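Local coordinates for protein endo-beta-1,4-glucanase (cellulase B) (Bacillus halodurans, PDB 4V2X) that hydrolyses beta-glucans such as xyloglucan with a family 5 catalytic module, helped by a CBM46 carbohydrate-binding module that follows an immunoglobulin-like module, at residues Trp85-Val90 with Phe364-Tyr369; Arg131-Val136 with Lys184-Lys189; Ser493-Pro498 with Asn579-Ile584. One frame throughout, in Å; residues are numbered along the deposited sequence.

Overall arrangement
Interactions 1 and 2 both lie in the catalytic module, among the loops and helices round its eight-stranded parallel barrel. Interaction 3 lies apart in the carbohydrate-binding module, its centre about 37 Å from that of interaction 1 and about 54 Å from that of interaction 2. Interaction 1 is only partly buried and joins two loops, by an amide-guanidinium stack and bridging waters. Interaction 2 is buried. There a loop tyrosine packs on a helix valine and ends close to a carboxylate, in a pairing the model leaves doubtful. Interaction 3 is buried and wholly apolar in its side chains. The first two meet directly, where Val90 packs on Val135 and Arg89 on Arg131.

Interaction 1: residues Trp85-Val90 with Phe364-Tyr369; sequences WGNPRV and FNRHTY
Two loops of the (beta/alpha)8 barrel, one after its first strand (68-70) and one after its last (354-357), meet through Asn87 and Pro88 from 85-90 and Arg366 and His367 from 364-369. The side-chain amide of Asn87 stacks over one face of the Arg366 guanidinium, their planes 17° apart. The overlap is offset toward the rim, with Asn87 CG 3.5 Å from Arg366 NH1. The arginine leaves its backbone toward Asn87, and its chain bends at chi2 (-144°) on the way to the stack. Arg366 is then gripped by Thr74 OG1 at NH1 and by the Gly72 carbonyl at NH2.

Strands 68-70 and 354-357 are neighbours where the barrel closes, and both loops rise from their C-terminal ends, the end that carries the active site in such barrels. Asn87 ND2 donates to the carbonyls of Asn73 and Asn360, one beyond each strand. With an alanine here, these two carbonyls would probably lose their shared donor and the guanidinium its stacked amide.

Beside the stack, Pro88 CG touches His367 CE1 at 3.8 Å. One water accepts from Arg366 NH1 at 2.9 Å and donates to Pro88 O. Another donates to Gly86 O and lies 2.6 Å from His367 NE2, in the plane of the imidazole. An Asx turn shapes the second loop: Asn365 OD1 accepts from His367 N at 2.8 Å.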
loop_
_atom_site.group_PDB
_atom_site.type_symbol
_atom_site.label_atom_id
_atom_site.label_comp_id
_atom_site.label_asym_id
_atom_site.label_seq_id
_atom_site.Cartn_x
_atom_site.Cartn_y
_atom_site.Cartn_z
ATOM N N TRP A 85 -8.166 16.705 33.478
ATOM C CA TRP A 85 -7.449 15.570 34.054
ATOM C C TRP A 85 -6.517 15.953 35.212
ATOM O O TRP A 85 -5.578 15.225 35.545
ATOM C CB TRP A 85 -6.724 14.807 32.936
ATOM C CG TRP A 85 -7.652 13.999 32.053
ATOM C CD1 TRP A 85 -8.986 13.745 32.254
ATOM C CD2 TRP A 85 -7.297 13.300 30.851
ATOM N NE1 TRP A 85 -9.477 12.949 31.246
ATOM C CE2 TRP A 85 -8.460 12.655 30.377
ATOM C CE3 TRP A 85 -6.103 13.152 30.133
ATOM C CZ2 TRP A 85 -8.468 11.886 29.212
ATOM C CZ3 TRP A 85 -6.110 12.392 28.979
ATOM C CH2 TRP A 85 -7.285 11.763 28.530
ATOM N N GLY A 86 -6.806 17.088 35.846
ATOM C CA GLY A 86 -6.173 17.448 37.109
ATOM C C GLY A 86 -4.957 18.344 37.023
ATOM O O GLY A 86 -4.418 18.735 38.054
ATOM N N ASN A 87 -4.505 18.669 35.814
ATOM C CA ASN A 87 -3.434 19.651 35.674
ATOM C C ASN A 87 -3.984 21.071 35.667
ATOM O O ASN A 87 -5.119 21.295 35.252
ATOM C CB ASN A 87 -2.599 19.393 34.423
ATOM C CG ASN A 87 -1.714 18.177 34.568
ATOM O OD1 ASN A 87 -1.039 18.003 35.587
ATOM N ND2 ASN A 87 -1.712 17.328 33.556
ATOM N N PRO A 88 -3.186 22.031 36.160
ATOM C CA PRO A 88 -3.664 23.406 36.184
ATOM C C PRO A 88 -3.584 24.040 34.801
ATOM O O PRO A 88 -2.917 23.516 33.914
ATOM C CB PRO A 88 -2.707 24.087 37.153
ATOM C CG PRO A 88 -1.443 23.316 37.038
ATOM C CD PRO A 88 -1.845 21.899 36.759
ATOM N N ARG A 89 -4.269 25.164 34.620
ATOM C CA ARG A 89 -4.061 25.965 33.428
ATOM C C ARG A 89 -2.555 26.221 33.276
ATOM O O ARG A 89 -1.830 26.368 34.266
ATOM C CB ARG A 89 -4.829 27.290 33.527
ATOM C CG ARG A 89 -6.342 27.165 33.368
ATOM C CD ARG A 89 -6.744 26.973 31.913
ATOM N NE ARG A 89 -8.194 26.894 31.703
ATOM C CZ ARG A 89 -8.989 27.907 31.350
ATOM N NH1 ARG A 89 -8.507 29.138 31.174
ATOM N NH2 ARG A 89 -10.290 27.685 31.186
ATOM N N VAL A 90 -2.093 26.254 32.032
ATOM C CA VAL A 90 -0.684 26.429 31.727
ATOM C C VAL A 90 -0.247 27.851 32.070
ATOM O O VAL A 90 -0.886 28.825 31.662
ATOM C CB VAL A 90 -0.385 26.149 30.239
ATOM C CG1 VAL A 90 1.100 26.324 29.947
ATOM C CG2 VAL A 90 -0.854 24.738 29.857
ATOM N N PHE A 364 7.388 16.424 36.317
ATOM C CA PHE A 364 7.632 17.804 36.731
ATOM C C PHE A 364 6.417 18.309 37.496
ATOM O O PHE A 364 5.303 18.344 36.969
ATOM C CB PHE A 364 7.908 18.700 35.525
ATOM C CG PHE A 364 8.612 19.989 35.866
ATOM C CD1 PHE A 364 9.861 19.971 36.478
ATOM C CD2 PHE A 364 8.032 21.218 35.568
ATOM C CE1 PHE A 364 10.524 21.148 36.784
ATOM C CE2 PHE A 364 8.691 22.401 35.874
ATOM C CZ PHE A 364 9.937 22.366 36.481
ATOM N N ASN A 365 6.627 18.677 38.752
ATOM C CA ASN A 365 5.562 19.203 39.575
ATOM C C ASN A 365 5.155 20.572 39.035
ATOM O O ASN A 365 5.924 21.529 39.101
ATOM C CB ASN A 365 6.028 19.301 41.031
ATOM C CG ASN A 365 4.934 19.747 41.977
ATOM O OD1 ASN A 365 4.089 20.582 41.638
ATOM N ND2 ASN A 365 4.960 19.207 43.185
ATOM N N ARG A 366 3.939 20.655 38.530
ATOM C CA ARG A 366 3.471 21.860 37.852
ATOM C C ARG A 366 2.996 22.946 38.792
ATOM O O ARG A 366 2.685 24.050 38.348
ATOM C CB ARG A 366 2.353 21.500 36.904
ATOM C CG ARG A 366 2.779 20.423 35.942
ATOM C CD ARG A 366 2.154 20.663 34.616
ATOM N NE ARG A 366 2.369 19.547 33.712
ATOM C CZ ARG A 366 1.551 19.269 32.708
ATOM N NH1 ARG A 366 0.478 20.036 32.488
ATOM N NH2 ARG A 366 1.796 18.221 31.922
ATOM N N HIS A 367 2.925 22.637 40.079
ATOM C CA HIS A 367 2.538 23.628 41.077
ATOM C C HIS A 367 3.758 24.310 41.677
ATOM O O HIS A 367 3.728 25.513 41.925
ATOM C CB HIS A 367 1.693 22.972 42.151
ATOM C CG HIS A 367 0.453 22.334 41.613
ATOM N ND1 HIS A 367 -0.609 23.069 41.131
ATOM C CD2 HIS A 367 0.114 21.034 41.451
ATOM C CE1 HIS A 367 -1.556 22.249 40.713
ATOM N NE2 HIS A 367 -1.141 21.008 40.894
ATOM N N THR A 368 4.825 23.544 41.901
ATOM C CA THR A 368 6.042 24.075 42.521
ATOM C C THR A 368 7.240 24.163 41.572
ATOM O O THR A 368 8.286 24.705 41.951
ATOM C CB THR A 368 6.420 23.240 43.756
ATOM O OG1 THR A 368 6.622 21.873 43.377
ATOM C CG2 THR A 368 5.309 23.300 44.786
ATOM N N TYR A 369 7.091 23.637 40.357
ATOM C CA TYR A 369 8.128 23.688 39.322
ATOM C C TYR A 369 9.429 23.019 39.779
ATOM O O TYR A 369 10.506 23.617 39.778
ATOM C CB TYR A 369 8.366 25.134 38.856
ATOM C CG TYR A 369 7.088 25.864 38.476
ATOM C CD1 TYR A 369 6.316 25.438 37.401
ATOM C CD2 TYR A 369 6.658 26.982 39.185
ATOM C CE1 TYR A 369 5.146 26.093 37.055
ATOM C CE2 TYR A 369 5.490 27.647 38.841
ATOM C CZ TYR A 369 4.737 27.201 37.774
ATOM O OH TYR A 369 3.570 27.848 37.416
HETATM O O HOH W 1 -2.279 18.888 39.996
HETATM O O HOH W 2 -0.233 22.663 33.564
#

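Interaction 2: residues Arg131-Val136 with Lys184-Lys189; sequences RVDQVV and KDYPTK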
loop_
_atom_site.group_PDB
_atom_site.type_symbol
_atom_site.label_atom_id
_atom_site.label_comp_id
_atom_site.label_asym_id
_atom_site.label_seq_id
_atom_site.Cartn_x
_atom_site.Cartn_y
_atom_site.Cartn_z
ATOM N N ARG A 131 -5.982 29.865 23.645
ATOM C CA ARG A 131 -5.235 29.360 24.797
ATOM C C ARG A 131 -4.090 28.446 24.349
ATOM O O ARG A 131 -2.976 28.557 24.857
ATOM C CB ARG A 131 -6.162 28.636 25.771
ATOM C CG ARG A 131 -7.196 29.550 26.410
ATOM C CD ARG A 131 -7.583 29.062 27.795
ATOM N NE ARG A 131 -8.169 27.721 27.759
ATOM C CZ ARG A 131 -9.408 27.445 27.357
ATOM N NH1 ARG A 131 -10.216 28.405 26.927
ATOM N NH2 ARG A 131 -9.840 26.190 27.375
ATOM N N VAL A 132 -4.365 27.566 23.386
ATOM C CA VAL A 132 -3.319 26.721 22.801
ATOM C C VAL A 132 -2.251 27.613 22.169
ATOM O O VAL A 132 -1.053 27.447 22.400
ATOM C CB VAL A 132 -3.895 25.758 21.739
ATOM C CG1 VAL A 132 -2.771 25.021 21.014
ATOM C CG2 VAL A 132 -4.860 24.766 22.384
ATOM N N ASP A 133 -2.710 28.577 21.384
ATOM C CA ASP A 133 -1.842 29.540 20.729
ATOM C C ASP A 133 -0.907 30.264 21.713
ATOM O O ASP A 133 0.288 30.421 21.454
ATOM C CB ASP A 133 -2.723 30.559 20.005
ATOM C CG ASP A 133 -1.931 31.587 19.275
ATOM O OD1 ASP A 133 -1.541 32.591 19.901
ATOM O OD2 ASP A 133 -1.722 31.402 18.065
ATOM N N GLN A 134 -1.459 30.716 22.834
ATOM C CA GLN A 134 -0.667 31.426 23.833
ATOM C C GLN A 134 0.492 30.564 24.320
ATOM O O GLN A 134 1.617 31.037 24.477
ATOM C CB GLN A 134 -1.555 31.843 25.001
ATOM C CG GLN A 134 -0.838 32.558 26.140
ATOM C CD GLN A 134 -0.220 33.881 25.732
ATOM O OE1 GLN A 134 -0.810 34.944 25.945
ATOM N NE2 GLN A 134 0.972 33.830 25.151
ATOM N N VAL A 135 0.220 29.286 24.534
ATOM C CA VAL A 135 1.262 28.375 25.004
ATOM C C VAL A 135 2.307 28.122 23.909
ATOM O O VAL A 135 3.507 28.101 24.184
ATOM C CB VAL A 135 0.661 27.068 25.539
ATOM C CG1 VAL A 135 1.766 26.148 26.020
ATOM C CG2 VAL A 135 -0.312 27.366 26.678
ATOM N N VAL A 136 1.862 27.969 22.666
ATOM C CA VAL A 136 2.780 27.854 21.536
ATOM C C VAL A 136 3.714 29.067 21.492
ATOM O O VAL A 136 4.931 28.906 21.367
ATOM C CB VAL A 136 2.028 27.695 20.193
ATOM C CG1 VAL A 136 2.980 27.849 19.008
ATOM C CG2 VAL A 136 1.327 26.342 20.136
ATOM N N LYS A 184 -0.093 29.524 9.796
ATOM C CA LYS A 184 0.726 29.544 8.578
ATOM C C LYS A 184 1.936 30.475 8.633
ATOM O O LYS A 184 2.977 30.158 8.053
ATOM C CB LYS A 184 -0.122 29.865 7.338
ATOM C CG LYS A 184 -0.689 31.276 7.270
ATOM C CD LYS A 184 -1.656 31.399 6.102
ATOM C CE LYS A 184 -2.496 32.662 6.205
ATOM N NZ LYS A 184 -1.643 33.877 6.235
ATOM N N ASP A 185 1.813 31.602 9.331
ATOM C CA ASP A 185 2.904 32.583 9.396
ATOM C C ASP A 185 3.815 32.424 10.620
ATOM O O ASP A 185 4.732 33.217 10.815
ATOM C CB ASP A 185 2.335 34.006 9.339
ATOM C CG ASP A 185 1.687 34.317 8.004
ATOM O OD1 ASP A 185 2.275 33.976 6.958
ATOM O OD2 ASP A 185 0.587 34.897 8.001
ATOM N N TYR A 186 3.578 31.391 11.425
ATOM C CA TYR A 186 4.418 31.113 12.596
ATOM C C TYR A 186 5.793 30.609 12.173
ATOM O O TYR A 186 5.921 29.998 11.118
ATOM C CB TYR A 186 3.752 30.087 13.514
ATOM C CG TYR A 186 2.741 30.698 14.448
ATOM C CD1 TYR A 186 1.664 31.434 13.960
ATOM C CD2 TYR A 186 2.857 30.540 15.823
ATOM C CE1 TYR A 186 0.743 32.007 14.818
ATOM C CE2 TYR A 186 1.938 31.099 16.687
ATOM C CZ TYR A 186 0.883 31.828 16.179
ATOM O OH TYR A 186 -0.019 32.393 17.041
ATOM N N PRO A 187 6.825 30.858 13.001
ATOM C CA PRO A 187 8.172 30.364 12.700
ATOM C C PRO A 187 8.174 28.864 12.431
ATOM O O PRO A 187 7.349 28.142 12.995
ATOM C CB PRO A 187 8.954 30.663 13.979
ATOM C CG PRO A 187 8.222 31.787 14.627
ATOM C CD PRO A 187 6.778 31.599 14.275
ATOM N N THR A 188 9.091 28.400 11.587
ATOM C CA THR A 188 9.136 26.975 11.232
ATOM C C THR A 188 9.614 26.078 12.379
ATOM O O THR A 188 9.616 24.857 12.238
ATOM C CB THR A 188 10.012 26.719 9.995
ATOM O OG1 THR A 188 11.322 27.257 10.204
ATOM C CG2 THR A 188 9.378 27.367 8.768
ATOM N N LYS A 189 10.008 26.680 13.501
ATOM C CA LYS A 189 10.271 25.923 14.733
ATOM C C LYS A 189 8.984 25.313 15.302
ATOM O O LYS A 189 9.044 24.412 16.148
ATOM C CB LYS A 189 10.959 26.803 15.775
ATOM C CG LYS A 189 12.359 27.212 15.342
ATOM C CD LYS A 189 13.067 28.051 16.385
ATOM C CE LYS A 189 13.542 27.210 17.549
ATOM N NZ LYS A 189 14.428 28.010 18.440
#
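Tyr186 reaches from the loop 184-189 to helix 126-141, where it meets Asp133 and Val136. The closest CA atoms, those of Val136 and Tyr186, are 9.7 Å apart, so the contact depends on the length of the tyrosine side chain. Its ring stands almost square to the Asp133 carboxylate, with the two planes 85° apart. Tyr186 OH is directed at this carboxylate, but the modelled approach to Asp133 OD2 is too short to be trusted, and the nature of that pairing remains doubtful. Each group also has a partner elsewhere: Asp133 OD2 is bonded to His182 NE2, and Tyr186 OH to Gln137 NE2.

In the barrel, helix 126-141 follows the second strand (105-108), and the loop leads on from helix 165-183. The tyrosine therefore ties a helix of the outer layer to the loop that leads into the fourth strand (190-193).

One turn further along the helix, Val136 meets the same ring obliquely. Its CG1, anti to the backbone N at chi1 169°, reaches Tyr186 CE2 at 4.1 Å. Phe183 packs edge-to-face with Tyr186, and Arg236 NH2 holds the Tyr186 carbonyl.

Interaction 3: residues Ser493-Pro498 with Asn579-Ile584; sequences SNFSIP and NQVTGI
Phe495 and Val581 make the central contact. The methyl Val581 CG1 sits over one face of the Phe495 ring, displaced toward its rim. This is a CH-pi contact, with CG1 3.8 Å from the ring centroid and 24° off the ring normal. The closest ring atom is CE1, which lies 3.5 Å from Val581 CG1. Phe495 CE1 is also 3.5 Å from the carbonyl O of Val581. The two side chains cross at about a right angle. Each leaves its backbone toward the other's strand, over the strand between them. In Phe495, CG anti to the backbone N (chi1 -170°) carries the ring over to Val581.

Gly583 lies at the edge of the ring, near its plane, with its N 4.2 Å from Phe495 CZ. A CB at this position would stand only 3.4 Å from Phe495 CZ, so the bare backbone leaves the ring end its place.

Around this pair, Leu545 and Thr488 touch Phe495, while Ile574 and Phe550 touch Val581. The backbones are fixed by sheet bonds, Phe495 to Leu545 and Val581 to Gly490. Thr582 points the other way, and its OG1 bonds Gln489.

Strands 495-500 and 580-585 are not sheet neighbours. Strand 484-491 runs between them, antiparallel to each. The contact is thus one of second-neighbour strands in an antiparallel sheet, meeting side chain to side chain over the strand between them. The sheet is the eight-stranded one of the CBM46 module, with helix 547-551 bringing Phe550 against this face.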
loop_
_atom_site.group_PDB
_atom_site.type_symbol
_atom_site.label_atom_id
_atom_site.label_comp_id
_atom_site.label_asym_id
_atom_site.label_seq_id
_atom_site.Cartn_x
_atom_site.Cartn_y
_atom_site.Cartn_z
ATOM N N SER A 493 -14.340 -6.457 47.448
ATOM C CA SER A 493 -14.282 -5.041 47.095
ATOM C C SER A 493 -13.268 -4.250 47.914
ATOM O O SER A 493 -12.884 -3.157 47.520
ATOM C CB SER A 493 -15.664 -4.395 47.238
ATOM O OG SER A 493 -16.004 -4.232 48.604
ATOM N N ASN A 494 -12.840 -4.793 49.052
ATOM C CA ASN A 494 -11.981 -4.061 49.967
ATOM C C ASN A 494 -11.159 -5.010 50.832
ATOM O O ASN A 494 -11.182 -4.929 52.059
ATOM C CB ASN A 494 -12.854 -3.146 50.837
ATOM C CG ASN A 494 -12.047 -2.253 51.747
ATOM O OD1 ASN A 494 -10.998 -1.734 51.361
ATOM N ND2 ASN A 494 -12.535 -2.067 52.971
ATOM N N PHE A 495 -10.430 -5.912 50.182
ATOM C CA PHE A 495 -9.682 -6.940 50.895
ATOM C C PHE A 495 -8.247 -6.501 51.176
ATOM O O PHE A 495 -7.473 -6.271 50.247
ATOM C CB PHE A 495 -9.661 -8.248 50.110
ATOM C CG PHE A 495 -9.104 -9.398 50.893
ATOM C CD1 PHE A 495 -9.889 -10.066 51.813
ATOM C CD2 PHE A 495 -7.782 -9.796 50.732
ATOM C CE1 PHE A 495 -9.377 -11.117 52.553
ATOM C CE2 PHE A 495 -7.264 -10.856 51.463
ATOM C CZ PHE A 495 -8.061 -11.512 52.378
ATOM N N SER A 496 -7.908 -6.411 52.460
ATOM C CA SER A 496 -6.565 -6.039 52.905
ATOM C C SER A 496 -6.017 -7.099 53.848
ATOM O O SER A 496 -6.678 -7.467 54.823
ATOM C CB SER A 496 -6.592 -4.695 53.643
ATOM O OG SER A 496 -6.813 -3.626 52.740
ATOM N N ILE A 497 -4.815 -7.584 53.562
ATOM C CA ILE A 497 -4.099 -8.470 54.474
ATOM C C ILE A 497 -3.295 -7.606 55.452
ATOM O O ILE A 497 -2.479 -6.787 55.023
ATOM C CB ILE A 497 -3.148 -9.418 53.713
ATOM C CG1 ILE A 497 -3.931 -10.275 52.710
ATOM C CG2 ILE A 497 -2.395 -10.313 54.690
ATOM C CD1 ILE A 497 -3.060 -10.981 51.696
ATOM N N PRO A 498 -3.539 -7.746 56.772
ATOM C CA PRO A 498 -2.672 -7.016 57.697
ATOM C C PRO A 498 -1.231 -7.481 57.509
ATOM O O PRO A 498 -0.965 -8.688 57.506
ATOM C CB PRO A 498 -3.211 -7.400 59.081
ATOM C CG PRO A 498 -4.593 -7.907 58.838
ATOM C CD PRO A 498 -4.579 -8.516 57.473
ATOM N N ASN A 579 -18.323 -13.476 47.232
ATOM C CA ASN A 579 -17.634 -12.209 47.455
ATOM C C ASN A 579 -16.853 -12.167 48.772
ATOM O O ASN A 579 -16.247 -11.144 49.098
ATOM C CB ASN A 579 -18.633 -11.051 47.408
ATOM C CG ASN A 579 -19.215 -10.842 46.025
ATOM O OD1 ASN A 579 -18.543 -11.047 45.019
ATOM N ND2 ASN A 579 -20.467 -10.416 45.969
ATOM N N GLN A 580 -16.867 -13.269 49.520
ATOM C CA GLN A 580 -16.170 -13.354 50.790
ATOM C C GLN A 580 -14.828 -14.070 50.631
ATOM O O GLN A 580 -14.717 -15.087 49.934
ATOM C CB GLN A 580 -17.033 -14.075 51.829
ATOM C CG GLN A 580 -18.397 -13.431 52.070
ATOM C CD GLN A 580 -18.326 -11.973 52.527
ATOM O OE1 GLN A 580 -17.407 -11.572 53.247
ATOM N NE2 GLN A 580 -19.311 -11.174 52.117
ATOM N N VAL A 581 -13.818 -13.532 51.301
ATOM C CA VAL A 581 -12.465 -14.041 51.192
ATOM C C VAL A 581 -11.893 -14.258 52.583
ATOM O O VAL A 581 -11.931 -13.362 53.432
ATOM C CB VAL A 581 -11.571 -13.062 50.411
ATOM C CG1 VAL A 581 -10.172 -13.644 50.227
ATOM C CG2 VAL A 581 -12.206 -12.727 49.070
ATOM N N THR A 582 -11.376 -15.460 52.803
ATOM C CA THR A 582 -10.654 -15.797 54.012
ATOM C C THR A 582 -9.170 -15.839 53.671
ATOM O O THR A 582 -8.775 -16.471 52.698
ATOM C CB THR A 582 -11.098 -17.165 54.550
ATOM O OG1 THR A 582 -12.485 -17.099 54.907
ATOM C CG2 THR A 582 -10.285 -17.581 55.773
ATOM N N GLY A 583 -8.370 -15.151 54.475
ATOM C CA GLY A 583 -6.917 -15.160 54.351
ATOM C C GLY A 583 -6.312 -15.947 55.494
ATOM O O GLY A 583 -6.722 -15.793 56.650
ATOM N N ILE A 584 -5.342 -16.801 55.177
ATOM C CA ILE A 584 -4.697 -17.646 56.176
ATOM C C ILE A 584 -3.187 -17.495 56.065
ATOM O O ILE A 584 -2.595 -17.837 55.041
ATOM C CB ILE A 584 -5.071 -19.131 56.009
ATOM C CG1 ILE A 584 -6.591 -19.320 56.066
ATOM C CG2 ILE A 584 -4.397 -19.969 57.088
ATOM C CD1 ILE A 584 -7.055 -20.667 55.562
#